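Local coordinates for polysaccharide deacetylase-like protein (Bacillus anthracis, PDB 4V33) that is a zinc-binding putative polysaccharide deacetylase, one of two required for osmotic stability and cell shape maintenance in this bacterium, at residues 153-158 against 162-167; 168-173 against 202-207. All coordinates share one frame; numbering follows the deposited sequence. Where two conformers were deposited one is given.

Interaction 1: 153-158 against 162-167; sequences DDYHGQ and DLFVSP
Tyr155 and Phe164 form the aromatic part of this contact, a T-shaped pair. The ring of Tyr155 turns its edge to one face of Phe164. The centroids are 5.0 Å apart and the planes stand at 63°. Tyr155 CD1 leads and lies 3.5 Å from Phe164 CD1, offset toward the rim of the phenylalanine ring. CG of Tyr155 is anti to the backbone N (chi1 -177°), which carries the ring across to Phe164. The backbone N of Gly157 lies over the centre of one face of the Tyr155 ring. The hydroxyl of Tyr155 is hydrogen-bonded to the backbone O of Gly159.

Carbonyl oxygens also approach Phe164. Asp153 O lies in the plane of its ring, at the edge, 3.9 Å from Phe164 CD2. Gln158 O comes within 3.3 Å of Phe164 CZ at an oblique angle.

Both segments belong to the surface connection that follows strand 151-152. Its far end forms strand 164-165, which pairs with 151-152 in parallel. Just past that pairing, Asp153 N gives a weak hydrogen bond to Val165 O, 3.0 Å long and bent to 131°. Next to it, Ser166 CA makes a CA-H...O contact with Asp153 O.

The remaining contacts are van der Waals. Pro167 CD sits 3.5 Å from Asp153 C and also touches Asp154 OD1. Asp154 OD1 is also 3.7 Å from Ser166 CB. Ser166 is the N-cap of helix 167-179, and its OG accepts a hydrogen bond from Asn169 N.

Interaction 2: 168-173 against 202-207; sequences ANFEAQ and VTFDDG. With ZN (zinc ion), chain D.
Phe170 of helix 167-179 meets Phe204 of strand 199-206 in the buried layer between helix and parallel sheet. The layer belongs to the fold of the polysaccharide deacetylase family, usually described as a distorted beta/alpha barrel. Phe170 CB points toward the strand. From it CG runs anti to the backbone N (chi1 177°), which extends the ring away from the helix. The touching is done at the far end of the ring. Phe170 CE1 lies 3.8 Å from Phe204 CZ and 4.0 Å from Phe204 CE2. Phe170 CZ goes furthest and comes to 3.6 Å from Phe204 CZ. That atom of Phe170 lies near the plane of the Phe204 ring, at its edge. The two side chains approach from opposite directions. Their planes are inclined at 60° and their centroids are 5.7 Å apart, an oblique meeting.

Tyr149 on the adjacent strand 146-149 joins both rings, with an edge-to-face contact to Phe170. Ala214 of helix 211-221 also touches both phenylalanines.

The strand that carries Phe204 continues to the metal site. Asp205 makes a salt bridge to Arg343. Asp206 binds the zinc ion together with His264 and His268. Its carboxylate divides the work: Asp206 OD1 is 2.1 Å from the zinc ion, while Asp206 OD2 accepts a 2.9 Å hydrogen bond from the O of a water that is itself a zinc ligand.

Overall arrangement
Interaction 1 comes first along the chain and closes before interaction 2 opens. Their centres are about 11 Å apart, on the same side of the chain's centre. Strand 164-165 of interaction 1 runs directly into helix 167-179, which carries the first half of interaction 2. Val165 joins them: Val165 CG1 packs 3.7 Å from Phe170 N. Interaction 1 lies at the surface, and interaction 2 is buried between that helix and the parallel sheet of the barrel. Together they lead from a surface loop into the buried helix-sheet layer of the same fold. The side chain of Phe164 is about 12 Å from the zinc ion, whereas 202-207 supplies one of its ligands.

Interaction 1: 153-158 against 162-167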
ATOM      1  N   ASP A 153       8.911 -21.790   6.601  1.00 16.34           N
ATOM      2  CA  ASP A 153       9.188 -23.048   7.283  1.00 17.72           C
ATOM      3  C   ASP A 153      10.671 -23.316   7.172  1.00 23.27           C
ATOM      4  O   ASP A 153      11.331 -22.741   6.301  1.00 20.48           O
ATOM      5  CB  ASP A 153       8.408 -24.203   6.635  1.00 18.87           C
ATOM      6  CG  ASP A 153       8.145 -25.346   7.595  1.00 32.04           C
ATOM      7  OD1 ASP A 153       8.753 -25.371   8.685  1.00 27.86           O
ATOM      8  OD2 ASP A 153       7.328 -26.229   7.254  1.00 32.44           O
ATOM      9  N   ASP A 154      11.182 -24.172   8.058  1.00 26.16           N
ATOM     10  CA  ASP A 154      12.564 -24.639   7.986  1.00 24.86           C
ATOM     11  C   ASP A 154      12.622 -25.697   6.905  1.00 30.50           C
ATOM     12  O   ASP A 154      11.930 -26.713   6.984  1.00 38.58           O
ATOM     13  CB  ASP A 154      13.038 -25.233   9.326  1.00 21.39           C
ATOM     14  CG  ASP A 154      12.930 -24.242  10.478  1.00 28.29           C
ATOM     15  OD1 ASP A 154      13.500 -23.136  10.377  1.00 23.29           O
ATOM     16  OD2 ASP A 154      12.263 -24.565  11.483  1.00 35.83           O
ATOM     17  N   TYR A 155      13.431 -25.459   5.883  1.00 26.58           N
ATOM     18  CA  TYR A 155      13.491 -26.370   4.745  1.00 24.43           C
ATOM     19  C   TYR A 155      14.219 -27.662   5.109  1.00 31.23           C
ATOM     20  O   TYR A 155      15.305 -27.628   5.685  1.00 35.34           O
ATOM     21  CB  TYR A 155      14.158 -25.673   3.561  1.00 24.32           C
ATOM     22  CG  TYR A 155      14.222 -26.503   2.301  1.00 23.85           C
ATOM     23  CD1 TYR A 155      13.087 -26.720   1.537  1.00 36.88           C
ATOM     24  CD2 TYR A 155      15.422 -27.047   1.868  1.00 32.27           C
ATOM     25  CE1 TYR A 155      13.140 -27.463   0.381  1.00 38.73           C
ATOM     26  CE2 TYR A 155      15.487 -27.796   0.709  1.00 35.76           C
ATOM     27  CZ  TYR A 155      14.339 -28.001  -0.028  1.00 41.93           C
ATOM     28  OH  TYR A 155      14.390 -28.744  -1.182  1.00 47.01           O
ATOM     29  N   HIS A 156      13.618 -28.800   4.774  1.00 29.05           N
ATOM     30  CA  HIS A 156      14.166 -30.108   5.122  0.60 35.46           C
ATOM     31  C   HIS A 156      14.320 -31.011   3.900  1.00 40.23           C
ATOM     32  O   HIS A 156      14.329 -32.234   4.031  1.00 39.67           O
ATOM     33  CB  HIS A 156      13.271 -30.812   6.145  0.60 37.48           C
ATOM     34  CG  HIS A 156      13.074 -30.044   7.414  0.60 36.80           C
ATOM     35  ND1 HIS A 156      14.104 -29.773   8.289  0.60 42.62           N
ATOM     36  CD2 HIS A 156      11.962 -29.507   7.966  0.60 39.72           C
ATOM     37  CE1 HIS A 156      13.635 -29.090   9.318  0.60 39.36           C
ATOM     38  NE2 HIS A 156      12.338 -28.915   9.147  0.60 37.97           N
ATOM     39  N   GLY A 157      14.411 -30.412   2.717  1.00 35.18           N
ATOM     40  CA  GLY A 157      14.636 -31.177   1.502  1.00 40.35           C
ATOM     41  C   GLY A 157      13.385 -31.482   0.710  1.00 45.20           C
ATOM     42  O   GLY A 157      13.456 -32.062  -0.376  1.00 50.06           O
ATOM     43  N   GLN A 158      12.236 -31.099   1.255  1.00 41.05           N
ATOM     44  CA  GLN A 158      10.961 -31.321   0.589  1.00 49.61           C
ATOM     45  C   GLN A 158      10.460 -30.001   0.021  1.00 49.52           C
ATOM     46  O   GLN A 158      10.406 -29.000   0.733  1.00 42.65           O
ATOM     47  CB  GLN A 158       9.935 -31.875   1.578  1.00 58.96           C
ATOM     48  CG  GLN A 158      10.509 -32.856   2.593  1.00 65.44           C
ATOM     49  CD  GLN A 158      11.038 -34.124   1.958  1.00 69.53           C
ATOM     50  OE1 GLN A 158      10.441 -34.660   1.021  1.00 73.17           O
ATOM     51  NE2 GLN A 158      12.166 -34.613   2.462  1.00 68.85           N
ATOM     52  N   ASP A 162      14.017 -22.477  -2.887  1.00 19.54           N
ATOM     53  CA  ASP A 162      13.980 -21.022  -3.005  1.00 18.81           C
ATOM     54  C   ASP A 162      12.717 -20.399  -2.407  1.00 16.84           C
ATOM     55  O   ASP A 162      12.726 -19.253  -1.956  1.00 17.81           O
ATOM     56  CB  ASP A 162      14.134 -20.607  -4.472  1.00 25.02           C
ATOM     57  CG  ASP A 162      13.949 -19.120  -4.675  1.00 24.22           C
ATOM     58  OD1 ASP A 162      14.815 -18.337  -4.233  1.00 23.07           O
ATOM     59  OD2 ASP A 162      12.927 -18.721  -5.273  1.00 26.86           O
ATOM     60  N   LEU A 163      11.633 -21.173  -2.400  1.00 19.88           N
ATOM     61  CA  LEU A 163      10.345 -20.674  -1.933  1.00 18.30           C
ATOM     62  C   LEU A 163      10.149 -20.815  -0.426  1.00 20.17           C
ATOM     63  O   LEU A 163       9.074 -20.502   0.086  1.00 18.25           O
ATOM     64  CB  LEU A 163       9.210 -21.386  -2.667  1.00 19.64           C
ATOM     65  CG  LEU A 163       9.197 -21.171  -4.180  1.00 19.19           C
ATOM     66  CD1 LEU A 163       8.025 -21.925  -4.805  1.00 24.62           C
ATOM     67  CD2 LEU A 163       9.122 -19.702  -4.515  1.00 22.21           C
ATOM     68  N   PHE A 164      11.178 -21.286   0.283  1.00 16.92           N
ATOM     69  CA  PHE A 164      11.129 -21.385   1.742  1.00 16.61           C
ATOM     70  C   PHE A 164      11.934 -20.295   2.424  1.00 18.31           C
ATOM     71  O   PHE A 164      13.138 -20.192   2.210  1.00 17.34           O
ATOM     72  CB  PHE A 164      11.690 -22.724   2.214  1.00 17.40           C
ATOM     73  CG  PHE A 164      10.778 -23.890   1.963  1.00 21.16           C
ATOM     74  CD1 PHE A 164      10.626 -24.396   0.690  1.00 21.35           C
ATOM     75  CD2 PHE A 164      10.080 -24.476   3.008  1.00 26.36           C
ATOM     76  CE1 PHE A 164       9.780 -25.479   0.452  1.00 30.02           C
ATOM     77  CE2 PHE A 164       9.235 -25.559   2.777  1.00 32.66           C
ATOM     78  CZ  PHE A 164       9.089 -26.053   1.501  1.00 29.43           C
ATOM     79  N   VAL A 165      11.280 -19.503   3.263  1.00 14.10           N
ATOM     80  CA  VAL A 165      11.979 -18.586   4.169  1.00 13.48           C
ATOM     81  C   VAL A 165      11.783 -19.121   5.586  1.00 15.61           C
ATOM     82  O   VAL A 165      10.668 -19.418   5.991  1.00 16.33           O
ATOM     83  CB  VAL A 165      11.445 -17.144   4.021  1.00 14.91           C
ATOM     84  CG1 VAL A 165      11.957 -16.229   5.142  1.00 14.93           C
ATOM     85  CG2 VAL A 165      11.821 -16.585   2.653  1.00 15.05           C
ATOM     86  N   SER A 166      12.865 -19.304   6.336  1.00 16.71           N
ATOM     87  CA  SER A 166      12.727 -19.883   7.672  1.00 16.17           C
ATOM     88  C   SER A 166      11.959 -18.946   8.588  1.00 14.47           C
ATOM     89  O   SER A 166      12.001 -17.738   8.401  1.00 15.63           O
ATOM     90  CB  SER A 166      14.096 -20.174   8.278  1.00 16.94           C
ATOM     91  OG  SER A 166      14.817 -18.968   8.499  1.00 16.81           O
ATOM     92  N   PRO A 167      11.255 -19.499   9.585  1.00 15.16           N
ATOM     93  CA  PRO A 167      10.569 -18.625  10.543  1.00 17.55           C
ATOM     94  C   PRO A 167      11.529 -17.633  11.215  1.00 15.74           C
ATOM     95  O   PRO A 167      11.136 -16.488  11.443  1.00 15.97           O
ATOM     96  CB  PRO A 167       9.984 -19.615  11.551  1.00 19.89           C
ATOM     97  CG  PRO A 167       9.696 -20.838  10.707  1.00 21.06           C
ATOM     98  CD  PRO A 167      10.852 -20.911   9.734  1.00 17.22           C
TER

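Interaction 2: 168-173 against 202-207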
ATOM      1  N   ALA A 168      12.755 -18.056  11.508  1.00 17.06           N
ATOM      2  CA  ALA A 168      13.739 -17.142  12.093  1.00 16.11           C
ATOM      3  C   ALA A 168      14.078 -15.976  11.165  1.00 15.53           C
ATOM      4  O   ALA A 168      14.098 -14.822  11.591  1.00 15.46           O
ATOM      5  CB  ALA A 168      15.006 -17.895  12.490  1.00 17.48           C
ATOM      6  N   ASN A 169      14.344 -16.264   9.895  1.00 14.89           N
ATOM      7  CA  ASN A 169      14.635 -15.185   8.953  1.00 14.43           C
ATOM      8  C   ASN A 169      13.419 -14.311   8.665  1.00 12.81           C
ATOM      9  O   ASN A 169      13.551 -13.088   8.512  1.00 14.02           O
ATOM     10  CB  ASN A 169      15.261 -15.727   7.667  1.00 15.12           C
ATOM     11  CG  ASN A 169      16.689 -16.181   7.878  1.00 19.40           C
ATOM     12  OD1 ASN A 169      17.326 -15.805   8.866  1.00 21.52           O
ATOM     13  ND2 ASN A 169      17.203 -16.981   6.956  1.00 22.36           N
ATOM     14  N   PHE A 170      12.236 -14.923   8.602  1.00 13.66           N
ATOM     15  CA  PHE A 170      11.015 -14.144   8.440  1.00 12.93           C
ATOM     16  C   PHE A 170      10.852 -13.172   9.607  1.00 12.42           C
ATOM     17  O   PHE A 170      10.547 -11.998   9.406  1.00 13.47           O
ATOM     18  CB  PHE A 170       9.779 -15.047   8.332  1.00 14.04           C
ATOM     19  CG  PHE A 170       8.495 -14.278   8.245  1.00 12.54           C
ATOM     20  CD1 PHE A 170       8.189 -13.543   7.102  1.00 13.43           C
ATOM     21  CD2 PHE A 170       7.616 -14.239   9.322  1.00 12.73           C
ATOM     22  CE1 PHE A 170       7.022 -12.799   7.019  1.00 15.24           C
ATOM     23  CE2 PHE A 170       6.429 -13.497   9.247  1.00 12.91           C
ATOM     24  CZ  PHE A 170       6.132 -12.779   8.093  1.00 13.89           C
ATOM     25  N   GLU A 171      11.075 -13.656  10.825  1.00 12.81           N
ATOM     26  CA  GLU A 171      10.975 -12.789  11.990  1.00 14.00           C
ATOM     27  C   GLU A 171      11.970 -11.639  11.908  1.00 14.70           C
ATOM     28  O   GLU A 171      11.638 -10.509  12.255  1.00 14.81           O
ATOM     29  CB  GLU A 171      11.159 -13.584  13.288  1.00 14.69           C
ATOM     30  CG  GLU A 171      11.016 -12.715  14.533  1.00 17.06           C
ATOM     31  CD  GLU A 171      10.932 -13.510  15.815  1.00 23.53           C
ATOM     32  OE1 GLU A 171      10.575 -14.707  15.770  1.00 24.58           O
ATOM     33  OE2 GLU A 171      11.227 -12.927  16.882  1.00 24.59           O
ATOM     34  N   ALA A 172      13.189 -11.922  11.447  1.00 13.36           N
ATOM     35  CA  ALA A 172      14.218 -10.889  11.368  1.00 13.32           C
ATOM     36  C   ALA A 172      13.820  -9.820  10.353  1.00 14.36           C
ATOM     37  O   ALA A 172      14.073  -8.632  10.566  1.00 15.40           O
ATOM     38  CB  ALA A 172      15.569 -11.501  11.010  1.00 15.71           C
ATOM     39  N   GLN A 173      13.193 -10.249   9.262  1.00 13.63           N
ATOM     40  CA  GLN A 173      12.720  -9.329   8.227  1.00 12.74           C
ATOM     41  C   GLN A 173      11.574  -8.460   8.740  1.00 14.92           C
ATOM     42  O   GLN A 173      11.568  -7.236   8.544  1.00 14.66           O
ATOM     43  CB  GLN A 173      12.324 -10.115   6.977  1.00 12.91           C
ATOM     44  CG  GLN A 173      13.542 -10.723   6.280  1.00 12.06           C
ATOM     45  CD  GLN A 173      13.195 -11.898   5.377  1.00 14.02           C
ATOM     46  OE1 GLN A 173      12.044 -12.081   4.975  1.00 14.60           O
ATOM     47  NE2 GLN A 173      14.197 -12.700   5.052  1.00 13.53           N
ATOM     48  N   VAL A 202       2.932  -6.788   2.927  1.00 12.14           N
ATOM     49  CA  VAL A 202       3.464  -8.135   3.068  1.00 12.42           C
ATOM     50  C   VAL A 202       2.417  -9.098   2.507  1.00 13.54           C
ATOM     51  O   VAL A 202       1.263  -9.088   2.953  1.00 13.60           O
ATOM     52  CB  VAL A 202       3.736  -8.477   4.539  1.00 12.84           C
ATOM     53  CG1 VAL A 202       4.276  -9.903   4.673  1.00 15.35           C
ATOM     54  CG2 VAL A 202       4.714  -7.459   5.154  1.00 15.19           C
ATOM     55  N   THR A 203       2.809  -9.904   1.517  1.00 11.71           N
ATOM     56  CA  THR A 203       1.880 -10.881   0.931  1.00 10.87           C
ATOM     57  C   THR A 203       2.484 -12.278   0.890  1.00 12.93           C
ATOM     58  O   THR A 203       3.709 -12.441   0.784  1.00 12.99           O
ATOM     59  CB  THR A 203       1.380 -10.502  -0.509  1.00 12.76           C
ATOM     60  OG1 THR A 203       2.371 -10.838  -1.491  1.00 14.71           O
ATOM     61  CG2 THR A 203       1.026  -9.018  -0.609  1.00 14.70           C
ATOM     62  N   PHE A 204       1.597 -13.270   0.942  1.00 12.06           N
ATOM     63  CA  PHE A 204       1.949 -14.686   0.897  1.00 13.49           C
ATOM     64  C   PHE A 204       1.133 -15.349  -0.185  1.00 12.36           C
ATOM     65  O   PHE A 204      -0.077 -15.101  -0.296  1.00 13.53           O
ATOM     66  CB  PHE A 204       1.598 -15.360   2.223  1.00 12.51           C
ATOM     67  CG  PHE A 204       2.323 -14.795   3.396  1.00 11.27           C
ATOM     68  CD1 PHE A 204       1.790 -13.726   4.095  1.00 13.37           C
ATOM     69  CD2 PHE A 204       3.537 -15.330   3.806  1.00 12.49           C
ATOM     70  CE1 PHE A 204       2.452 -13.178   5.189  1.00 15.32           C
ATOM     71  CE2 PHE A 204       4.209 -14.787   4.903  1.00 13.99           C
ATOM     72  CZ  PHE A 204       3.664 -13.708   5.595  1.00 13.34           C
ATOM     73  N   ASP A 205       1.782 -16.210  -0.960  1.00 10.98           N
ATOM     74  CA  ASP A 205       1.091 -16.939  -2.018  1.00 11.82           C
ATOM     75  C   ASP A 205       0.870 -18.394  -1.659  1.00 14.09           C
ATOM     76  O   ASP A 205       1.822 -19.095  -1.285  1.00 15.68           O
ATOM     77  CB  ASP A 205       1.882 -16.883  -3.330  1.00 12.53           C
ATOM     78  CG  ASP A 205       1.779 -15.535  -4.025  1.00 16.96           C
ATOM     79  OD1 ASP A 205       1.271 -14.576  -3.420  1.00 16.93           O
ATOM     80  OD2 ASP A 205       2.206 -15.442  -5.193  1.00 21.21           O
ATOM     81  N   ASP A 206      -0.395 -18.803  -1.791  1.00 12.76           N
ATOM     82  CA  ASP A 206      -0.895 -20.188  -1.918  1.00 12.75           C
ATOM     83  C   ASP A 206      -1.778 -20.674  -0.774  1.00 14.09           C
ATOM     84  O   ASP A 206      -2.684 -21.485  -0.997  1.00 15.32           O
ATOM     85  CB  ASP A 206       0.185 -21.250  -2.199  1.00 13.74           C
ATOM     86  CG  ASP A 206       0.927 -21.029  -3.511  1.00 18.99           C
ATOM     87  OD1 ASP A 206       0.604 -20.098  -4.303  1.00 16.54           O
ATOM     88  OD2 ASP A 206       1.863 -21.826  -3.740  1.00 22.20           O
ATOM     89  N   GLY A 207      -1.531 -20.197   0.440  1.00 13.45           N
ATOM     90  CA  GLY A 207      -2.276 -20.674   1.589  1.00 15.69           C
ATOM     91  C   GLY A 207      -1.722 -21.965   2.163  1.00 15.00           C
ATOM     92  O   GLY A 207      -2.475 -22.833   2.598  1.00 14.21           O
TER
HETATM   93 ZN    ZN D1362       1.147 -19.465  -6.274  1.00 27.58          ZN
HETATM   94  O   HOH W   1       2.897 -20.494  -6.099  0.86 21.34           O